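Local coordinates for carbonic anhydrase (PDB 1DDZ), which probably catalyses the reversible hydration of carbon dioxide to hydrogencarbonate and a proton, using zinc ions as cofactor, at residues A[208-213]-A[221-226]; A[440-445]-A[461-466]. One frame throughout, in Å; residues are numbered along the deposited sequence.

Contact 1. Residues A[208-213]-A[221-226]; sequences TVQGVV and LRDLGV
Gln210 lies over Val226 and stretches along the hairpin to Asp223, the three side chains emerging on one face of the sheet. Its CB starts 3.6 Å from Val226 CG2 and also borders the Gly225 carbonyl. CG stays near the same two groups. CD comes within 3.4 Å of Val226 CG2, and OE1 within 3.3 Å of it, so that this methyl packs against the amide end. At the tip, NE2 is only 2.6 Å from Asp223 OD1, but the angle is too poor for a hydrogen bond; the side chains cross at about a right angle, amide and carboxylate planes 46° apart. NE2 does donate, weakly, to the Gly211 carbonyl O at 3.3 Å.

Asp223 has its own task. With CG anti to the backbone N (chi1 -161°), the carboxylate reaches forward along its own strand, toward Gly225, and OD1 accepts from Gly225 N at 2.9 Å, met from above the carboxylate plane. This Asx turn occupies the N-H of Gly225, just where the strand bulges: Leu224 and Gly225 together face the single residue Gly211, which donates to Gly225 O and accepts from Leu224 N. Beyond the bulge, Val213 and Arg222 exchange two backbone bonds, while Val212 CG1 meets Leu221 CD2 at 3.7 Å.

Phe294 of helix 292-307 lies against Gln210, Val212 and Asp223, whereas Arg222 leads its guanidinium away to a salt bridge with Asp218. The side chain of Val213 is about 6 Å from that of the zinc ligand His130. The whole is an antiparallel beta hairpin with a beta bulge, adding strand 222-227 to one of the two otherwise parallel sheets of this beta-class carbonic anhydrase, as an outermost strand within the chain.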
ATOM      1  N   THR A 208       6.330  13.276  20.734  1.00 15.17           N
ATOM      2  CA  THR A 208       7.638  13.502  20.127  1.00 16.74           C
ATOM      3  C   THR A 208       7.991  12.436  19.095  1.00 15.96           C
ATOM      4  O   THR A 208       7.561  11.293  19.206  1.00 14.68           O
ATOM      5  CB  THR A 208       8.753  13.466  21.166  1.00 15.41           C
ATOM      6  OG1 THR A 208       8.739  12.201  21.833  1.00 11.66           O
ATOM      7  CG2 THR A 208       8.579  14.600  22.171  1.00 18.08           C
ATOM      8  N   VAL A 209       8.737  12.815  18.069  1.00 12.47           N
ATOM      9  CA  VAL A 209       9.183  11.845  17.099  1.00 11.24           C
ATOM     10  C   VAL A 209      10.677  12.021  17.085  1.00  9.46           C
ATOM     11  O   VAL A 209      11.159  13.124  16.894  1.00 13.33           O
ATOM     12  CB  VAL A 209       8.637  12.090  15.698  1.00 10.79           C
ATOM     13  CG1 VAL A 209       9.036  10.909  14.780  1.00  7.00           C
ATOM     14  CG2 VAL A 209       7.135  12.268  15.744  1.00  7.85           C
ATOM     15  N   GLN A 210      11.414  10.947  17.303  1.00 10.17           N
ATOM     16  CA  GLN A 210      12.857  11.021  17.324  1.00  8.06           C
ATOM     17  C   GLN A 210      13.500   9.881  16.562  1.00 12.07           C
ATOM     18  O   GLN A 210      12.948   8.780  16.491  1.00 12.79           O
ATOM     19  CB  GLN A 210      13.320  11.042  18.784  1.00 14.23           C
ATOM     20  CG  GLN A 210      14.403  10.056  19.152  1.00 23.65           C
ATOM     21  CD  GLN A 210      15.394  10.616  20.157  1.00 27.31           C
ATOM     22  OE1 GLN A 210      15.059  10.883  21.299  1.00 29.67           O
ATOM     23  NE2 GLN A 210      16.630  10.797  19.723  1.00 30.15           N
ATOM     24  N   GLY A 211      14.652  10.165  15.956  1.00 11.51           N
ATOM     25  CA  GLY A 211      15.402   9.164  15.216  1.00  8.41           C
ATOM     26  C   GLY A 211      16.569   8.629  16.025  1.00  7.00           C
ATOM     27  O   GLY A 211      17.211   9.362  16.784  1.00 10.70           O
ATOM     28  N   VAL A 212      16.916   7.370  15.800  1.00  7.00           N
ATOM     29  CA  VAL A 212      17.985   6.753  16.557  1.00  7.82           C
ATOM     30  C   VAL A 212      18.608   5.628  15.696  1.00  7.00           C
ATOM     31  O   VAL A 212      17.965   5.150  14.777  1.00  8.76           O
ATOM     32  CB  VAL A 212      17.339   6.277  17.910  1.00 10.51           C
ATOM     33  CG1 VAL A 212      17.104   4.781  17.954  1.00  7.00           C
ATOM     34  CG2 VAL A 212      18.065   6.842  19.084  1.00  8.14           C
ATOM     35  N   VAL A 213      19.893   5.312  15.882  1.00  8.79           N
ATOM     36  CA  VAL A 213      20.565   4.217  15.139  1.00  9.79           C
ATOM     37  C   VAL A 213      21.478   3.580  16.145  1.00 12.32           C
ATOM     38  O   VAL A 213      21.806   4.205  17.140  1.00 16.64           O
ATOM     39  CB  VAL A 213      21.643   4.635  14.062  1.00 13.34           C
ATOM     40  CG1 VAL A 213      21.350   4.036  12.686  1.00  9.19           C
ATOM     41  CG2 VAL A 213      21.923   6.109  14.077  1.00 14.07           C
ATOM     42  N   LEU A 221      22.667   3.517  21.354  1.00 15.89           N
ATOM     43  CA  LEU A 221      21.809   4.341  20.519  1.00 17.01           C
ATOM     44  C   LEU A 221      22.427   5.712  20.283  1.00 19.09           C
ATOM     45  O   LEU A 221      22.882   6.358  21.234  1.00 20.87           O
ATOM     46  CB  LEU A 221      20.437   4.513  21.165  1.00 15.07           C
ATOM     47  CG  LEU A 221      19.565   3.271  21.345  1.00 13.70           C
ATOM     48  CD1 LEU A 221      18.296   3.710  22.068  1.00 11.91           C
ATOM     49  CD2 LEU A 221      19.226   2.619  20.008  1.00  7.00           C
ATOM     50  N   ARG A 222      22.451   6.141  19.017  1.00 17.48           N
ATOM     51  CA  ARG A 222      22.993   7.441  18.625  1.00 13.24           C
ATOM     52  C   ARG A 222      21.812   8.288  18.212  1.00 15.35           C
ATOM     53  O   ARG A 222      20.855   7.783  17.610  1.00 15.84           O
ATOM     54  CB  ARG A 222      23.945   7.315  17.451  1.00 16.67           C
ATOM     55  CG  ARG A 222      24.867   6.144  17.484  1.00 12.89           C
ATOM     56  CD  ARG A 222      25.790   6.175  18.642  1.00 19.75           C
ATOM     57  NE  ARG A 222      26.829   5.177  18.426  1.00 28.26           N
ATOM     58  CZ  ARG A 222      27.971   5.135  19.100  1.00 30.24           C
ATOM     59  NH1 ARG A 222      28.213   6.038  20.039  1.00 34.51           N
ATOM     60  NH2 ARG A 222      28.880   4.204  18.821  1.00 27.10           N
ATOM     61  N   ASP A 223      21.901   9.584  18.464  1.00 14.51           N
ATOM     62  CA  ASP A 223      20.802  10.492  18.174  1.00 14.81           C
ATOM     63  C   ASP A 223      20.760  11.011  16.744  1.00 16.17           C
ATOM     64  O   ASP A 223      21.788  11.332  16.180  1.00 18.90           O
ATOM     65  CB  ASP A 223      20.882  11.654  19.155  1.00 14.36           C
ATOM     66  CG  ASP A 223      19.602  12.409  19.276  1.00 15.24           C
ATOM     67  OD1 ASP A 223      18.611  12.004  18.644  1.00 23.79           O
ATOM     68  OD2 ASP A 223      19.585  13.422  20.020  1.00 18.42           O
ATOM     69  N   LEU A 224      19.573  11.005  16.140  1.00 16.32           N
ATOM     70  CA  LEU A 224      19.407  11.542  14.786  1.00 14.86           C
ATOM     71  C   LEU A 224      18.567  12.800  14.841  1.00 14.99           C
ATOM     72  O   LEU A 224      18.321  13.423  13.808  1.00 17.45           O
ATOM     73  CB  LEU A 224      18.708  10.557  13.852  1.00 15.43           C
ATOM     74  CG  LEU A 224      19.527   9.580  13.019  1.00 19.16           C
ATOM     75  CD1 LEU A 224      20.480  10.325  12.118  1.00 21.12           C
ATOM     76  CD2 LEU A 224      20.279   8.686  13.924  1.00 18.79           C
ATOM     77  N   GLY A 225      18.037  13.104  16.025  1.00 15.00           N
ATOM     78  CA  GLY A 225      17.217  14.291  16.180  1.00 11.07           C
ATOM     79  C   GLY A 225      15.832  13.965  16.690  1.00 14.51           C
ATOM     80  O   GLY A 225      15.342  12.858  16.483  1.00 14.04           O
ATOM     81  N   VAL A 226      15.233  14.924  17.393  1.00 14.93           N
ATOM     82  CA  VAL A 226      13.902  14.810  17.963  1.00 16.74           C
ATOM     83  C   VAL A 226      13.088  15.987  17.477  1.00 18.60           C
ATOM     84  O   VAL A 226      13.588  17.102  17.412  1.00 23.19           O
ATOM     85  CB  VAL A 226      13.935  14.924  19.524  1.00 19.31           C
ATOM     86  CG1 VAL A 226      12.535  14.663  20.127  1.00 17.16           C
ATOM     87  CG2 VAL A 226      14.944  13.963  20.114  1.00 26.32           C
TER

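Contact 2. Residues A[440-445]-A[461-466]; sequences EQMHNV and LEVQGV
Met442 drops its side chain onto the backbone of Gly465, with SD 3.3 Å from Gly465 CA. Gly465 has no side chain, and the sulfur fills the space where one would begin. A bend at the last torsion (chi3 71°) turns CE along the strand, 3.7 Å from Gly465 N and 3.9 Å from Val463 O, so the thioether covers main chain rather than another side chain. One turn further along the helix, Val445 CG2 packs on Val463 CG1 at 3.7 Å and also touches CG2, the two valines sliding past each other in opposite directions. No hydrogen bond links the segments; thioether and methyl groups meet the strand's main chain and the methyls of Val463.

In the next shell, Trp455 of helix 449-456 leans on Val463, and Val451 of the same helix leans on Val445. The helix is fixed by Gln441 OE1, which accepts from Cys356 N, and by Asn444 ND2, which donates to Cys356 O. Helix 426-447 thus runs along one face of the sheet, nearly antiparallel to strand 462-468 with short-segment axes 8.5 Å apart at closest, while that strand hydrogen-bonds to strand 378-384 and strand 476-481 within the sheet.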
ATOM      1  N   GLU A 440      -6.443 -18.077   9.390  1.00  9.32           N
ATOM      2  CA  GLU A 440      -6.744 -17.385   8.158  1.00 13.86           C
ATOM      3  C   GLU A 440      -5.459 -16.721   7.627  1.00 16.08           C
ATOM      4  O   GLU A 440      -5.158 -16.807   6.440  1.00 14.89           O
ATOM      5  CB  GLU A 440      -7.822 -16.347   8.446  1.00 16.92           C
ATOM      6  CG  GLU A 440      -8.828 -16.100   7.331  1.00 31.90           C
ATOM      7  CD  GLU A 440      -9.763 -17.287   7.084  1.00 34.77           C
ATOM      8  OE1 GLU A 440      -9.419 -18.157   6.263  1.00 37.61           O
ATOM      9  OE2 GLU A 440     -10.863 -17.331   7.676  1.00 39.56           O
ATOM     10  N   GLN A 441      -4.651 -16.134   8.516  1.00 18.05           N
ATOM     11  CA  GLN A 441      -3.405 -15.471   8.090  1.00 15.40           C
ATOM     12  C   GLN A 441      -2.377 -16.482   7.594  1.00 13.74           C
ATOM     13  O   GLN A 441      -1.654 -16.208   6.649  1.00 11.71           O
ATOM     14  CB  GLN A 441      -2.837 -14.565   9.184  1.00 13.08           C
ATOM     15  CG  GLN A 441      -3.825 -13.504   9.665  1.00  7.22           C
ATOM     16  CD  GLN A 441      -4.572 -12.829   8.535  1.00 12.49           C
ATOM     17  OE1 GLN A 441      -3.966 -12.316   7.607  1.00 13.20           O
ATOM     18  NE2 GLN A 441      -5.894 -12.822   8.611  1.00 11.99           N
ATOM     19  N   MET A 442      -2.349 -17.669   8.198  1.00 13.42           N
ATOM     20  CA  MET A 442      -1.455 -18.740   7.761  1.00 11.64           C
ATOM     21  C   MET A 442      -1.858 -19.130   6.344  1.00 13.62           C
ATOM     22  O   MET A 442      -1.014 -19.374   5.481  1.00 12.63           O
ATOM     23  CB  MET A 442      -1.664 -19.984   8.585  1.00 11.93           C
ATOM     24  CG  MET A 442      -1.038 -20.027   9.932  1.00 17.08           C
ATOM     25  SD  MET A 442      -1.736 -21.517  10.714  1.00 12.01           S
ATOM     26  CE  MET A 442      -0.957 -22.761   9.819  1.00  7.00           C
ATOM     27  N   HIS A 443      -3.165 -19.263   6.137  1.00 13.98           N
ATOM     28  CA  HIS A 443      -3.697 -19.621   4.839  1.00 14.68           C
ATOM     29  C   HIS A 443      -3.143 -18.641   3.818  1.00 12.08           C
ATOM     30  O   HIS A 443      -2.551 -19.070   2.835  1.00 12.86           O
ATOM     31  CB  HIS A 443      -5.227 -19.582   4.847  1.00 12.29           C
ATOM     32  CG  HIS A 443      -5.860 -20.314   3.699  1.00 17.16           C
ATOM     33  ND1 HIS A 443      -7.166 -20.760   3.724  1.00 19.51           N
ATOM     34  CD2 HIS A 443      -5.374 -20.659   2.483  1.00 17.84           C
ATOM     35  CE1 HIS A 443      -7.459 -21.339   2.577  1.00 19.61           C
ATOM     36  NE2 HIS A 443      -6.391 -21.291   1.803  1.00 19.27           N
ATOM     37  N   ASN A 444      -3.277 -17.346   4.105  1.00  9.28           N
ATOM     38  CA  ASN A 444      -2.782 -16.278   3.240  1.00 10.40           C
ATOM     39  C   ASN A 444      -1.290 -16.405   2.926  1.00  8.40           C
ATOM     40  O   ASN A 444      -0.902 -16.267   1.776  1.00 12.72           O
ATOM     41  CB  ASN A 444      -3.062 -14.903   3.846  1.00  7.90           C
ATOM     42  CG  ASN A 444      -4.525 -14.555   3.861  1.00 11.63           C
ATOM     43  OD1 ASN A 444      -5.354 -15.317   3.380  1.00 16.38           O
ATOM     44  ND2 ASN A 444      -4.854 -13.377   4.392  1.00 12.66           N
ATOM     45  N   VAL A 445      -0.433 -16.703   3.903  1.00 11.11           N
ATOM     46  CA  VAL A 445       0.981 -16.827   3.542  1.00 13.81           C
ATOM     47  C   VAL A 445       1.214 -18.054   2.677  1.00 14.53           C
ATOM     48  O   VAL A 445       2.049 -18.022   1.791  1.00 17.98           O
ATOM     49  CB  VAL A 445       2.016 -16.696   4.749  1.00 11.27           C
ATOM     50  CG1 VAL A 445       1.356 -16.277   6.020  1.00 12.58           C
ATOM     51  CG2 VAL A 445       2.879 -17.907   4.925  1.00  7.60           C
ATOM     52  N   LEU A 461      10.046 -25.447   3.516  1.00 19.94           N
ATOM     53  CA  LEU A 461       9.430 -24.276   4.090  1.00 17.30           C
ATOM     54  C   LEU A 461       8.153 -24.669   4.808  1.00 19.13           C
ATOM     55  O   LEU A 461       7.150 -24.983   4.186  1.00 20.61           O
ATOM     56  CB  LEU A 461       9.119 -23.250   2.999  1.00 17.64           C
ATOM     57  CG  LEU A 461       8.446 -21.967   3.492  1.00 14.23           C
ATOM     58  CD1 LEU A 461       9.392 -21.167   4.380  1.00 15.56           C
ATOM     59  CD2 LEU A 461       8.077 -21.151   2.299  1.00 12.95           C
ATOM     60  N   GLU A 462       8.188 -24.598   6.127  1.00 20.92           N
ATOM     61  CA  GLU A 462       7.040 -24.925   6.961  1.00 20.16           C
ATOM     62  C   GLU A 462       6.324 -23.663   7.431  1.00 16.25           C
ATOM     63  O   GLU A 462       6.955 -22.713   7.876  1.00 16.70           O
ATOM     64  CB  GLU A 462       7.539 -25.724   8.161  1.00 24.19           C
ATOM     65  CG  GLU A 462       6.535 -25.958   9.257  1.00 30.32           C
ATOM     66  CD  GLU A 462       7.117 -26.758  10.404  1.00 33.42           C
ATOM     67  OE1 GLU A 462       7.691 -26.142  11.328  1.00 35.20           O
ATOM     68  OE2 GLU A 462       7.008 -28.006  10.376  1.00 37.97           O
ATOM     69  N   VAL A 463       5.017 -23.611   7.251  1.00 18.20           N
ATOM     70  CA  VAL A 463       4.243 -22.458   7.711  1.00 16.19           C
ATOM     71  C   VAL A 463       3.517 -22.912   8.974  1.00 16.22           C
ATOM     72  O   VAL A 463       2.656 -23.789   8.922  1.00 19.87           O
ATOM     73  CB  VAL A 463       3.216 -21.990   6.664  1.00 17.44           C
ATOM     74  CG1 VAL A 463       2.443 -20.790   7.199  1.00 10.28           C
ATOM     75  CG2 VAL A 463       3.918 -21.643   5.339  1.00 13.16           C
ATOM     76  N   GLN A 464       3.888 -22.331  10.104  1.00 15.47           N
ATOM     77  CA  GLN A 464       3.324 -22.665  11.411  1.00 12.26           C
ATOM     78  C   GLN A 464       2.426 -21.555  11.975  1.00 16.12           C
ATOM     79  O   GLN A 464       2.711 -20.358  11.830  1.00 17.55           O
ATOM     80  CB  GLN A 464       4.487 -22.964  12.371  1.00 12.48           C
ATOM     81  CG  GLN A 464       4.142 -23.082  13.840  1.00 17.49           C
ATOM     82  CD  GLN A 464       3.514 -24.419  14.213  1.00 18.22           C
ATOM     83  OE1 GLN A 464       2.322 -24.497  14.535  1.00 15.16           O
ATOM     84  NE2 GLN A 464       4.312 -25.460  14.200  1.00 11.48           N
ATOM     85  N   GLY A 465       1.319 -21.965  12.580  1.00 13.94           N
ATOM     86  CA  GLY A 465       0.368 -21.046  13.191  1.00 14.57           C
ATOM     87  C   GLY A 465       0.500 -21.272  14.692  1.00 16.47           C
ATOM     88  O   GLY A 465       0.562 -22.426  15.149  1.00 17.65           O
ATOM     89  N   VAL A 466       0.476 -20.199  15.470  1.00 14.95           N
ATOM     90  CA  VAL A 466       0.712 -20.308  16.906  1.00 12.36           C
ATOM     91  C   VAL A 466      -0.055 -19.195  17.638  1.00 14.37           C
ATOM     92  O   VAL A 466      -0.424 -18.201  17.018  1.00 11.07           O
ATOM     93  CB  VAL A 466       2.287 -20.219  17.110  1.00 14.83           C
ATOM     94  CG1 VAL A 466       2.722 -18.932  17.759  1.00 12.54           C
ATOM     95  CG2 VAL A 466       2.841 -21.442  17.793  1.00 13.07           C
TER

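Contacts 1 and 2 lie on opposite sides of the chain's centre, their own centres about 35 Å apart and without any touch. Each involves the fourth strand in the order of its own five-stranded sheet, 208-214 in one and 462-468 in the other. Contact 1 is formed within a sheet, by main-chain hydrogen bonds across the hairpin, with polar side chains bonding within their own strands. Contact 2 is formed between a sheet and its covering helix, through a thioether laid on main chain and valine methyls, with no hydrogen bond. Both are largely buried, although contact 1 includes partly exposed residues and all touching residues of contact 2 are buried. Contact 1 comes near a zinc ligand; contact 2 is remote from the metal sites.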